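Local coordinates for conserved domain protein (Streptococcus pneumoniae, PDB 4IAJ), which is of unknown function, belongs to a family of small uncharacterised domains and packs two helices on an antiparallel beta sheet, at residues B[47-52]-B[63-68]. Sequence-based numbering, arbitrary orientation.
Sequences QKLTYK and GDIFFY
L49 of the strand presents its two methyl branches to two residues of helix 65-71, and the whole contact rests on this apolar fork. L49 CD1 lies 4.2 Å from I65 CG2, while L49 CD2 comes to 4.1 Å from Y68 CE2, meeting the tyrosine ring obliquely. I65 CG2 is also 4.2 Å from L49 CD2, so a single methyl of the isoleucine sits against both arms of the leucine as the two side chains run past each other in opposite directions. CB of L49 points toward the helix, and CG, anti to the backbone N (chi1 167°) and beside the carbonyl carbon, sets the two methyls against I65 and Y68. I65 and Y68 are three positions apart, hence close to one helical turn, and this spacing brings both side chains to the same side; a backbone bond of 3.1 Å runs from Y68 N to D64 O.

Packing is densest around L49 and I65, both buried: I9 of the neighbouring strand touches both, L56 closes on the leucine, and F29 of helix 26-35 meets the isoleucine. Branched aliphatic groups suit this place, filling irregular space without polar atoms to satisfy. Y68 forms the looser border. Partly exposed, it offers ring carbon to the leucine and packs edge-to-face with Y58, and a tyrosine suits such a margin because its apolar ring ends in a hydroxyl. With only 126 Å² buried and 8.6 Å between L49 CA and I65 CA, side chains alone bridge the layers, the arrangement of a helix packed on one face of an antiparallel sheet in a two-layer alpha+beta fold.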
loop_
_atom_site.group_PDB
_atom_site.type_symbol
_atom_site.label_atom_id
_atom_site.label_comp_id
_atom_site.label_asym_id
_atom_site.label_seq_id
_atom_site.Cartn_x
_atom_site.Cartn_y
_atom_site.Cartn_z
ATOM N N GLN B 47 13.255 -1.708 -20.282
ATOM C CA GLN B 47 13.659 -2.046 -21.622
ATOM C C GLN B 47 14.878 -1.249 -22.035
ATOM O O GLN B 47 15.731 -1.774 -22.736
ATOM C CB GLN B 47 12.515 -1.778 -22.581
ATOM C CG GLN B 47 12.649 -2.536 -23.883
ATOM C CD GLN B 47 11.940 -1.831 -25.005
ATOM O OE1 GLN B 47 12.212 -0.656 -25.282
ATOM N NE2 GLN B 47 11.009 -2.528 -25.651
ATOM N N LYS B 48 14.958 0.021 -21.618
ATOM C CA LYS B 48 16.111 0.879 -21.934
ATOM C C LYS B 48 16.396 1.890 -20.817
ATOM O O LYS B 48 15.491 2.572 -20.371
ATOM C CB LYS B 48 15.856 1.629 -23.236
ATOM C CG LYS B 48 16.965 2.574 -23.659
ATOM C CD LYS B 48 16.707 3.151 -25.049
ATOM C CE LYS B 48 15.772 4.349 -24.989
ATOM N NZ LYS B 48 15.482 4.903 -26.338
ATOM N N LEU B 49 17.651 1.968 -20.376
ATOM C CA LEU B 49 18.095 2.972 -19.409
ATOM C C LEU B 49 19.229 3.762 -20.037
ATOM O O LEU B 49 20.279 3.206 -20.322
ATOM C CB LEU B 49 18.558 2.318 -18.115
ATOM C CG LEU B 49 19.323 3.185 -17.117
ATOM C CD1 LEU B 49 18.444 4.312 -16.575
ATOM C CD2 LEU B 49 19.842 2.333 -15.978
ATOM N N THR B 50 19.012 5.061 -20.229
ATOM C CA THR B 50 19.956 5.917 -20.943
ATOM C C THR B 50 20.442 6.997 -19.989
ATOM O O THR B 50 19.642 7.785 -19.459
ATOM C CB THR B 50 19.310 6.555 -22.193
ATOM O OG1 THR B 50 18.815 5.529 -23.071
ATOM C CG2 THR B 50 20.304 7.380 -22.955
ATOM N N TYR B 51 21.751 7.017 -19.770
ATOM C CA TYR B 51 22.398 7.983 -18.898
ATOM C C TYR B 51 23.328 8.890 -19.705
ATOM O O TYR B 51 24.319 8.428 -20.270
ATOM C CB TYR B 51 23.180 7.262 -17.807
ATOM C CG TYR B 51 23.914 8.198 -16.889
ATOM C CD1 TYR B 51 23.228 8.931 -15.928
ATOM C CD2 TYR B 51 25.286 8.356 -16.975
ATOM C CE1 TYR B 51 23.896 9.795 -15.076
ATOM C CE2 TYR B 51 25.961 9.216 -16.127
ATOM C CZ TYR B 51 25.257 9.932 -15.177
ATOM O OH TYR B 51 25.904 10.785 -14.323
ATOM N N LYS B 52 23.012 10.181 -19.742
ATOM C CA LYS B 52 23.732 11.150 -20.586
ATOM C C LYS B 52 23.855 10.669 -22.028
ATOM O O LYS B 52 24.884 10.868 -22.660
ATOM C CB LYS B 52 25.117 11.431 -20.021
ATOM C CG LYS B 52 25.088 11.807 -18.557
ATOM C CD LYS B 52 26.468 12.184 -18.047
ATOM C CE LYS B 52 26.829 13.596 -18.435
ATOM N NZ LYS B 52 27.817 14.133 -17.466
ATOM N N GLY B 63 12.170 -0.047 -10.202
ATOM C CA GLY B 63 12.420 0.219 -8.790
ATOM C C GLY B 63 13.856 0.049 -8.358
ATOM O O GLY B 63 14.288 0.719 -7.454
ATOM N N ASP B 64 14.601 -0.830 -9.025
ATOM C CA ASP B 64 16.010 -1.073 -8.672
ATOM C C ASP B 64 17.020 -0.164 -9.377
ATOM O O ASP B 64 18.235 -0.274 -9.138
ATOM C CB ASP B 64 16.374 -2.527 -8.981
ATOM C CG ASP B 64 15.872 -3.487 -7.943
ATOM O OD1 ASP B 64 15.615 -3.064 -6.795
ATOM O OD2 ASP B 64 15.768 -4.686 -8.262
ATOM N N ILE B 65 16.550 0.733 -10.235
ATOM C CA ILE B 65 17.460 1.663 -10.915
ATOM C C ILE B 65 18.197 2.594 -9.965
ATOM O O ILE B 65 19.407 2.776 -10.094
ATOM C CB ILE B 65 16.756 2.524 -11.973
ATOM C CG1 ILE B 65 16.232 1.650 -13.107
ATOM C CG2 ILE B 65 17.748 3.539 -12.554
ATOM C CD1 ILE B 65 15.359 2.405 -14.091
ATOM N N PHE B 66 17.481 3.157 -8.996
ATOM C CA PHE B 66 18.092 4.079 -8.038
ATOM C C PHE B 66 19.332 3.476 -7.375
ATOM O O PHE B 66 20.376 4.106 -7.314
ATOM C CB PHE B 66 17.053 4.507 -6.983
ATOM C CG PHE B 66 17.564 5.505 -5.987
ATOM C CD1 PHE B 66 17.559 6.857 -6.278
ATOM C CD2 PHE B 66 18.029 5.098 -4.751
ATOM C CE1 PHE B 66 18.028 7.789 -5.363
ATOM C CE2 PHE B 66 18.494 6.021 -3.832
ATOM C CZ PHE B 66 18.495 7.371 -4.138
ATOM N N PHE B 67 19.224 2.246 -6.895
ATOM C CA PHE B 67 20.348 1.603 -6.214
ATOM C C PHE B 67 21.457 1.211 -7.184
ATOM O O PHE B 67 22.629 1.397 -6.883
ATOM C CB PHE B 67 19.841 0.396 -5.428
ATOM C CG PHE B 67 18.859 0.779 -4.363
ATOM C CD1 PHE B 67 19.302 1.346 -3.177
ATOM C CD2 PHE B 67 17.486 0.674 -4.586
ATOM C CE1 PHE B 67 18.405 1.736 -2.198
ATOM C CE2 PHE B 67 16.579 1.070 -3.607
ATOM C CZ PHE B 67 17.044 1.609 -2.414
ATOM N N TYR B 68 21.082 0.667 -8.339
ATOM C CA TYR B 68 22.046 0.364 -9.406
ATOM C C TYR B 68 22.932 1.558 -9.737
ATOM O O TYR B 68 24.154 1.438 -9.734
ATOM C CB TYR B 68 21.312 -0.115 -10.663
ATOM C CG TYR B 68 22.177 -0.278 -11.909
ATOM C CD1 TYR B 68 22.926 -1.442 -12.134
ATOM C CD2 TYR B 68 22.202 0.717 -12.877
ATOM C CE1 TYR B 68 23.689 -1.590 -13.290
ATOM C CE2 TYR B 68 22.951 0.580 -14.028
ATOM C CZ TYR B 68 23.694 -0.563 -14.235
ATOM O OH TYR B 68 24.423 -0.644 -15.394
#